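PDB 3TC8: leucine aminopeptidase from Parabacteroides distasonis, which probably acts as a zinc-dependent exopeptidase of the M28 family, or as a related glutaminyl-peptide cyclotransferase. Local coordinates for residues S26-V31 with E288-E293; A45-C50 with A101-R106; A125-S130 with Y279-K284. All coordinates share one frame; numbering follows the deposited sequence.

How the contacts relate
Contact 3 (125-130 with 279-284) holds two of the three protein ligands of the zinc ion, Asp127 and His281, and the other two contacts lie around it. The centre of contact 2 is about 13 Å from that of contact 3, and the two touch directly: His102 NE2 lies 2.7 Å from Asp127 OD1, and Arg106 packs on His281. Contact 1, its centre about 12 Å from the centre of contact 3, borders the start of helix 125-144, where Val31 packs against the carbonyls of Ala125 and Gly129. Contacts 1 and 2 stay apart, about 7 Å at their nearest atoms, although their helices 24-36 and 45-60 are consecutive in the chain.

Contact 1 (S26-V31 with E288-E293); sequences SAYAYV and ENIDRE
The guanidinium of Arg292 lies flat on one face of the Tyr28 ring, the planes only 16° apart. This stack is the main polar feature of the contact, though Ile290 is the larger partner of the ring by buried area. Arg292 CZ sits 3.8 Å from the centroid of the Tyr28 ring, close to the ring normal, so the pair is a cation-pi interaction as well as a stack. Arg292 NH2 covers the CD1 side, 3.5 Å from Tyr28 CD1, while Arg292 NH1 lies over the CD2 and CE2 side. With chi1 at -178°, CG stands opposite the Tyr28 amide nitrogen and the ring projects from helix 24-36 toward 288-293; Arg292 runs extended from CG to NE to meet it. A salt bridge from Arg292 NE to Asp25 helps fix how the guanidinium is turned and probably offsets its charge.

The carbonyl O of Ile290 lies at the ring edge, in plane, 3.6 Å from Tyr28 CE2. Its CG2 methyl comes against the CD2-CE2 rim from the side opposite the guanidinium, 3.8 Å from Tyr28 CD2. The other branch, CG1, approaches Val31 CG1 more loosely. Water ties down the phenol end: Tyr28 OH donates to a water at 2.7 Å, and that water donates to Ile290 O. A second water accepts from Arg292 NH1 and gives a weak bond back to Tyr28 OH.

The whole is a cation-pi stack joining the N-terminal helix 24-36 to the start of the last helix, with Ile290 also packing on Asp126 beside the zinc site.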
# COMPACT_ATOMS: atom_id res chain seq x y z
N SER A 26 11.86 -11.73 5.80
CA SER A 26 10.52 -11.92 6.26
C SER A 26 9.49 -11.17 5.42
O SER A 26 8.46 -11.73 5.01
CB SER A 26 10.41 -11.54 7.73
OG SER A 26 9.06 -11.47 8.17
N ALA A 27 9.78 -9.90 5.16
CA ALA A 27 8.89 -9.13 4.30
C ALA A 27 8.75 -9.80 2.93
O ALA A 27 7.65 -9.87 2.37
CB ALA A 27 9.40 -7.70 4.18
N TYR A 28 9.87 -10.22 2.36
CA TYR A 28 9.84 -10.88 1.06
C TYR A 28 8.94 -12.12 1.09
O TYR A 28 8.12 -12.33 0.20
CB TYR A 28 11.27 -11.27 0.68
CG TYR A 28 11.40 -11.93 -0.66
CD1 TYR A 28 11.11 -13.27 -0.85
CD2 TYR A 28 11.83 -11.19 -1.75
CE1 TYR A 28 11.26 -13.83 -2.15
CE2 TYR A 28 11.97 -11.73 -3.02
CZ TYR A 28 11.68 -13.03 -3.21
OH TYR A 28 11.81 -13.60 -4.48
N ALA A 29 9.05 -12.91 2.15
CA ALA A 29 8.23 -14.09 2.28
C ALA A 29 6.76 -13.72 2.41
O ALA A 29 5.90 -14.48 1.92
CB ALA A 29 8.69 -14.94 3.45
N TYR A 30 6.43 -12.61 3.10
CA TYR A 30 5.02 -12.16 3.13
C TYR A 30 4.52 -11.79 1.75
O TYR A 30 3.33 -12.00 1.44
CB TYR A 30 4.83 -11.01 4.12
CG TYR A 30 4.86 -11.36 5.58
CD1 TYR A 30 4.08 -12.40 6.07
CD2 TYR A 30 5.61 -10.65 6.48
CE1 TYR A 30 4.06 -12.71 7.43
CE2 TYR A 30 5.59 -10.94 7.82
CZ TYR A 30 4.81 -11.99 8.29
OH TYR A 30 4.82 -12.25 9.65
N VAL A 31 5.35 -11.16 0.91
CA VAL A 31 4.97 -10.91 -0.46
C VAL A 31 4.69 -12.23 -1.17
O VAL A 31 3.66 -12.39 -1.85
CB VAL A 31 6.02 -10.05 -1.22
CG1 VAL A 31 5.55 -9.75 -2.64
CG2 VAL A 31 6.34 -8.75 -0.50
N GLU A 288 9.64 -11.97 -9.72
CA GLU A 288 11.00 -11.79 -10.17
C GLU A 288 11.56 -10.39 -9.92
O GLU A 288 12.77 -10.28 -9.72
CB GLU A 288 11.16 -12.18 -11.64
CG GLU A 288 10.65 -13.58 -11.97
CD GLU A 288 10.80 -13.97 -13.41
OE1 GLU A 288 9.87 -14.62 -13.92
OE2 GLU A 288 11.85 -13.63 -14.00
N ASN A 289 10.71 -9.38 -9.82
CA ASN A 289 11.22 -8.04 -9.58
C ASN A 289 11.44 -7.71 -8.12
O ASN A 289 11.99 -6.66 -7.81
CB ASN A 289 10.27 -7.00 -10.14
CG ASN A 289 9.93 -7.23 -11.58
OD1 ASN A 289 8.72 -7.43 -11.94
ND2 ASN A 289 10.92 -7.22 -12.43
N ILE A 290 10.91 -8.52 -7.21
CA ILE A 290 10.89 -8.17 -5.81
C ILE A 290 12.28 -8.33 -5.23
O ILE A 290 12.95 -9.33 -5.49
CB ILE A 290 9.83 -8.99 -5.06
CG1 ILE A 290 8.44 -8.80 -5.73
CG2 ILE A 290 9.77 -8.63 -3.57
CD1 ILE A 290 7.90 -7.36 -5.74
N ASP A 291 12.68 -7.35 -4.43
CA ASP A 291 14.06 -7.23 -3.99
C ASP A 291 14.12 -6.90 -2.51
O ASP A 291 13.50 -5.94 -2.05
CB ASP A 291 14.73 -6.15 -4.82
CG ASP A 291 16.15 -6.03 -4.55
OD1 ASP A 291 16.51 -5.28 -3.61
OD2 ASP A 291 16.94 -6.64 -5.29
N ARG A 292 14.85 -7.70 -1.74
CA ARG A 292 14.98 -7.52 -0.32
C ARG A 292 15.59 -6.16 0.04
O ARG A 292 15.25 -5.60 1.07
CB ARG A 292 15.77 -8.66 0.28
CG ARG A 292 15.04 -9.94 0.31
CD ARG A 292 15.98 -11.12 0.54
NE ARG A 292 15.28 -12.41 0.62
CZ ARG A 292 14.92 -13.14 -0.41
NH1 ARG A 292 15.17 -12.72 -1.64
NH2 ARG A 292 14.36 -14.32 -0.22
N GLU A 293 16.56 -5.70 -0.74
CA GLU A 293 17.19 -4.43 -0.41
C GLU A 293 16.19 -3.27 -0.53
O GLU A 293 16.22 -2.35 0.29
CB GLU A 293 18.46 -4.22 -1.23
CG GLU A 293 19.69 -5.02 -0.76
CD GLU A 293 19.49 -6.53 -0.66
OE1 GLU A 293 19.44 -7.08 0.48
OE2 GLU A 293 19.41 -7.19 -1.73
O HOH W 1 12.60 -11.94 -6.49
O HOH W 2 15.07 -14.15 -4.20

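Contact 2 (A45-C50 with A101-R106); sequences AAHKAC and AHWDSR
His47 and Trp103 form an offset stack that joins helix 45-60 to the loop leaving strand 96-102 of the central mixed sheet, in the alpha/beta fold of the M28 peptidases. The six-membered ring of Trp103 and the imidazole have centroids 4.2 Å apart and planes inclined by 22°. Trp103 CH2 does most of the touching: it lies over the middle of the imidazole, 3.4 Å from His47 NE2. The indole edge also runs against the helix backbone, with His47 O in the indole plane and 3.2 Å from Trp103 CH2. One turn further on, Cys50 CB meets Trp103 CZ3 at 4.2 Å, and the sulfur stands obliquely to the ring.

Each ring also has a polar partner outside the stack. His47 NE2 is hydrogen-bonded to Asp157 OD1, and Trp103 NE1 to Arg83 O, which between them probably limit rotation of the two stacked groups. The indole reaches the helix with CG set between the backbone N and carbonyl carbon (chi1 72°).

Further out, the residues flanking Trp103 reach the zinc ligands. His102 NE2 bonds to the zinc ligand Asp127, and Asp104 OD2 takes the backbone N of Asp160, another zinc ligand. Tying the two neighbours together, His102 ND1 donates to Asp104 OD1 at 2.8 Å, meeting the carboxylate from above, 53° out of its plane.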
# COMPACT_ATOMS: atom_id res chain seq x y z
N ALA A 45 -11.84 -16.83 -5.25
CA ALA A 45 -11.37 -17.65 -4.14
C ALA A 45 -10.03 -17.19 -3.59
O ALA A 45 -9.81 -17.23 -2.38
CB ALA A 45 -11.32 -19.14 -4.55
N ALA A 46 -9.12 -16.80 -4.47
CA ALA A 46 -7.77 -16.34 -4.03
C ALA A 46 -7.89 -15.11 -3.15
O ALA A 46 -7.19 -15.00 -2.14
CB ALA A 46 -6.91 -16.06 -5.21
N HIS A 47 -8.78 -14.19 -3.52
CA HIS A 47 -9.01 -12.99 -2.72
C HIS A 47 -9.55 -13.33 -1.33
O HIS A 47 -9.05 -12.84 -0.32
CB HIS A 47 -9.96 -12.10 -3.52
CG HIS A 47 -10.23 -10.75 -2.95
ND1 HIS A 47 -11.27 -10.51 -2.08
CD2 HIS A 47 -9.63 -9.55 -3.20
CE1 HIS A 47 -11.29 -9.20 -1.84
NE2 HIS A 47 -10.30 -8.61 -2.49
N LYS A 48 -10.53 -14.22 -1.28
CA LYS A 48 -11.08 -14.56 0.01
C LYS A 48 -10.05 -15.27 0.90
O LYS A 48 -9.93 -14.99 2.10
CB LYS A 48 -12.38 -15.32 -0.20
CG LYS A 48 -13.43 -14.39 -0.84
CD LYS A 48 -14.72 -15.08 -1.20
CE LYS A 48 -15.57 -14.21 -2.14
NZ LYS A 48 -15.91 -12.89 -1.57
N ALA A 49 -9.27 -16.17 0.31
CA ALA A 49 -8.26 -16.91 1.06
C ALA A 49 -7.15 -15.99 1.53
O ALA A 49 -6.71 -16.05 2.71
CB ALA A 49 -7.70 -18.05 0.22
N CYS A 50 -6.67 -15.10 0.69
CA CYS A 50 -5.62 -14.19 1.08
C CYS A 50 -6.08 -13.19 2.13
O CYS A 50 -5.37 -12.94 3.09
CB CYS A 50 -5.07 -13.48 -0.15
SG CYS A 50 -3.61 -12.47 0.21
N ALA A 101 -1.78 0.31 2.65
CA ALA A 101 -1.41 -0.26 1.34
C ALA A 101 -2.67 -0.94 0.77
O ALA A 101 -3.57 -1.23 1.51
CB ALA A 101 -0.31 -1.32 1.55
N HIS A 102 -2.68 -1.10 -0.55
CA HIS A 102 -3.77 -1.88 -1.15
C HIS A 102 -3.35 -3.33 -1.28
O HIS A 102 -2.19 -3.65 -1.55
CB HIS A 102 -4.22 -1.31 -2.51
CG HIS A 102 -3.45 -1.73 -3.71
ND1 HIS A 102 -3.87 -2.79 -4.48
CD2 HIS A 102 -2.33 -1.27 -4.29
CE1 HIS A 102 -3.03 -2.98 -5.47
NE2 HIS A 102 -2.10 -2.06 -5.41
N TRP A 103 -4.32 -4.24 -1.13
CA TRP A 103 -4.03 -5.68 -1.15
C TRP A 103 -4.61 -6.44 -2.33
O TRP A 103 -4.24 -7.60 -2.56
CB TRP A 103 -4.40 -6.37 0.17
CG TRP A 103 -5.84 -6.54 0.46
CD1 TRP A 103 -6.67 -5.65 1.05
CD2 TRP A 103 -6.62 -7.73 0.28
NE1 TRP A 103 -7.92 -6.20 1.22
CE2 TRP A 103 -7.91 -7.49 0.80
CE3 TRP A 103 -6.34 -8.99 -0.27
CZ2 TRP A 103 -8.89 -8.46 0.74
CZ3 TRP A 103 -7.32 -9.95 -0.29
CH2 TRP A 103 -8.57 -9.69 0.23
N ASP A 104 -5.56 -5.86 -3.06
CA ASP A 104 -6.10 -6.48 -4.25
C ASP A 104 -5.09 -6.50 -5.38
O ASP A 104 -4.14 -5.70 -5.42
CB ASP A 104 -7.37 -5.77 -4.70
CG ASP A 104 -7.15 -4.31 -5.08
OD1 ASP A 104 -6.54 -3.57 -4.28
OD2 ASP A 104 -7.62 -3.93 -6.18
N SER A 105 -5.36 -7.40 -6.33
CA SER A 105 -4.63 -7.45 -7.59
C SER A 105 -5.55 -7.06 -8.73
O SER A 105 -6.71 -7.43 -8.79
CB SER A 105 -4.19 -8.93 -7.86
OG SER A 105 -3.46 -9.48 -6.80
N ARG A 106 -4.99 -6.34 -9.70
CA ARG A 106 -5.75 -5.91 -10.86
C ARG A 106 -6.21 -7.12 -11.68
O ARG A 106 -5.42 -8.00 -11.98
CB ARG A 106 -4.88 -4.98 -11.70
CG ARG A 106 -5.57 -4.37 -12.92
CD ARG A 106 -5.04 -2.99 -13.21
NE ARG A 106 -5.61 -2.36 -14.41
CZ ARG A 106 -6.78 -1.75 -14.41
NH1 ARG A 106 -7.58 -1.80 -13.39
NH2 ARG A 106 -7.23 -1.15 -15.51

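Contact 3 (A125-S130 with Y279-K284); sequences ADDGGS and YWHTQK. With EDO (1,2-ethanediol), chain D.
Metal binding dominates where Asp127 meets His281, both ligands of the zinc ion together with Asp160. The carboxylate and imidazole planes are nearly parallel, 2° apart, with Asp127 OD2 near the ring edge, 3.2 Å from His281 NE2; that spacing reflects the shared metal rather than a hydrogen bond. Trp280 NE1 lies over one face of the His281 ring, 3.4 Å above its plane.

Hydrogen bonds close the rest. Tyr279 OH donates to Asp126 OD2 at 2.7 Å, with OD2 in the ring plane at its edge and the carboxylate turned 46° to the ring. A chi1 of 53° tucks Tyr279 CG between its own amide and carbonyl, which brings the hydroxyl to Asp126. A water donates to Asp127 OD2 and accepts from His281 N. Thr282 OG1 donates to Tyr279 O across a type II turn and accepts from Lys284 N in an ST turn.

A bound 1,2-ethanediol, probably from the crystallisation liquor, takes a nearly straight bond from Trp280 NE1 to its O2, 2.8 Å away.

Asp127 OD2 and His281 NE2 thus converge on the zinc ion, while Asp127 OD1 is hydrogen-bonded to His102 NE2, which would steady and probably polarise the carboxylate.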
# COMPACT_ATOMS: atom_id res chain seq x y z
N ALA A 125 2.62 -8.68 -7.57
CA ALA A 125 3.64 -8.87 -6.55
C ALA A 125 4.12 -7.50 -6.05
O ALA A 125 4.22 -7.32 -4.83
CB ALA A 125 4.82 -9.63 -7.15
N ASP A 126 4.47 -6.58 -6.96
CA ASP A 126 4.89 -5.26 -6.54
C ASP A 126 3.68 -4.37 -6.29
O ASP A 126 3.62 -3.65 -5.29
CB ASP A 126 5.86 -4.66 -7.53
CG ASP A 126 6.70 -3.53 -6.99
OD1 ASP A 126 6.83 -3.41 -5.75
OD2 ASP A 126 7.25 -2.78 -7.83
N ASP A 127 2.71 -4.37 -7.22
CA ASP A 127 1.50 -3.57 -7.13
C ASP A 127 0.47 -4.32 -6.31
O ASP A 127 -0.39 -5.03 -6.83
CB ASP A 127 1.05 -3.27 -8.51
CG ASP A 127 0.03 -2.18 -8.64
OD1 ASP A 127 -0.54 -1.73 -7.63
OD2 ASP A 127 -0.23 -1.83 -9.82
N GLY A 128 0.58 -4.18 -5.01
CA GLY A 128 -0.21 -4.83 -3.99
C GLY A 128 0.64 -5.61 -3.00
O GLY A 128 0.71 -5.29 -1.81
N GLY A 129 1.31 -6.64 -3.46
CA GLY A 129 2.05 -7.48 -2.56
C GLY A 129 3.09 -6.76 -1.75
O GLY A 129 3.23 -7.01 -0.56
N SER A 130 3.85 -5.88 -2.38
CA SER A 130 5.04 -5.28 -1.72
C SER A 130 4.63 -4.42 -0.53
O SER A 130 5.23 -4.55 0.54
CB SER A 130 5.86 -4.47 -2.69
OG SER A 130 5.15 -3.31 -3.14
N TYR A 279 7.10 -2.90 -15.70
CA TYR A 279 6.20 -4.02 -15.59
C TYR A 279 4.84 -3.66 -15.02
O TYR A 279 4.00 -4.56 -14.86
CB TYR A 279 6.89 -5.14 -14.77
CG TYR A 279 7.42 -4.65 -13.44
CD1 TYR A 279 6.57 -4.49 -12.35
CD2 TYR A 279 8.76 -4.39 -13.28
CE1 TYR A 279 7.06 -4.03 -11.13
CE2 TYR A 279 9.25 -3.90 -12.08
CZ TYR A 279 8.40 -3.73 -11.01
OH TYR A 279 8.96 -3.29 -9.83
N TRP A 280 4.60 -2.41 -14.70
CA TRP A 280 3.33 -1.98 -14.12
C TRP A 280 2.14 -2.33 -15.04
O TRP A 280 2.16 -2.03 -16.24
CB TRP A 280 3.37 -0.47 -13.91
CG TRP A 280 2.09 0.15 -13.48
CD1 TRP A 280 1.51 0.08 -12.26
CD2 TRP A 280 1.25 0.98 -14.26
NE1 TRP A 280 0.40 0.83 -12.21
CE2 TRP A 280 0.19 1.38 -13.45
CE3 TRP A 280 1.28 1.43 -15.59
CZ2 TRP A 280 -0.83 2.25 -13.90
CZ3 TRP A 280 0.29 2.27 -16.04
CH2 TRP A 280 -0.73 2.68 -15.20
N HIS A 281 1.16 -3.00 -14.46
CA HIS A 281 -0.05 -3.37 -15.19
C HIS A 281 0.24 -4.27 -16.42
O HIS A 281 -0.44 -4.22 -17.45
CB HIS A 281 -0.93 -2.14 -15.50
CG HIS A 281 -1.60 -1.64 -14.27
ND1 HIS A 281 -2.57 -0.66 -14.27
CD2 HIS A 281 -1.44 -2.00 -12.96
CE1 HIS A 281 -2.96 -0.44 -13.02
NE2 HIS A 281 -2.31 -1.25 -12.21
N THR A 282 1.26 -5.08 -16.25
CA THR A 282 1.60 -6.14 -17.19
C THR A 282 1.72 -7.47 -16.46
O THR A 282 1.80 -7.53 -15.22
CB THR A 282 2.98 -5.90 -17.88
OG1 THR A 282 4.06 -6.29 -17.00
CG2 THR A 282 3.18 -4.49 -18.39
N GLN A 283 1.78 -8.55 -17.23
CA GLN A 283 2.01 -9.87 -16.68
C GLN A 283 3.32 -10.02 -15.94
O GLN A 283 3.43 -10.93 -15.08
CB GLN A 283 1.92 -10.92 -17.78
CG GLN A 283 0.48 -11.19 -18.23
CD GLN A 283 -0.29 -11.97 -17.21
OE1 GLN A 283 -0.06 -13.18 -17.09
NE2 GLN A 283 -1.19 -11.32 -16.48
N LYS A 284 4.27 -9.14 -16.19
CA LYS A 284 5.56 -9.20 -15.51
C LYS A 284 5.59 -8.55 -14.14
O LYS A 284 6.65 -8.55 -13.51
CB LYS A 284 6.63 -8.59 -16.40
CG LYS A 284 7.01 -9.50 -17.54
CD LYS A 284 8.18 -8.99 -18.32
CE LYS A 284 8.64 -9.92 -19.43
NZ LYS A 284 9.57 -9.19 -20.37
C1 EDO D . -0.33 3.01 -8.80
O1 EDO D . -1.67 3.12 -8.32
C2 EDO D . -0.02 1.57 -9.20
O2 EDO D . -1.14 0.89 -9.86
O HOH W 3 1.19 -3.59 -11.68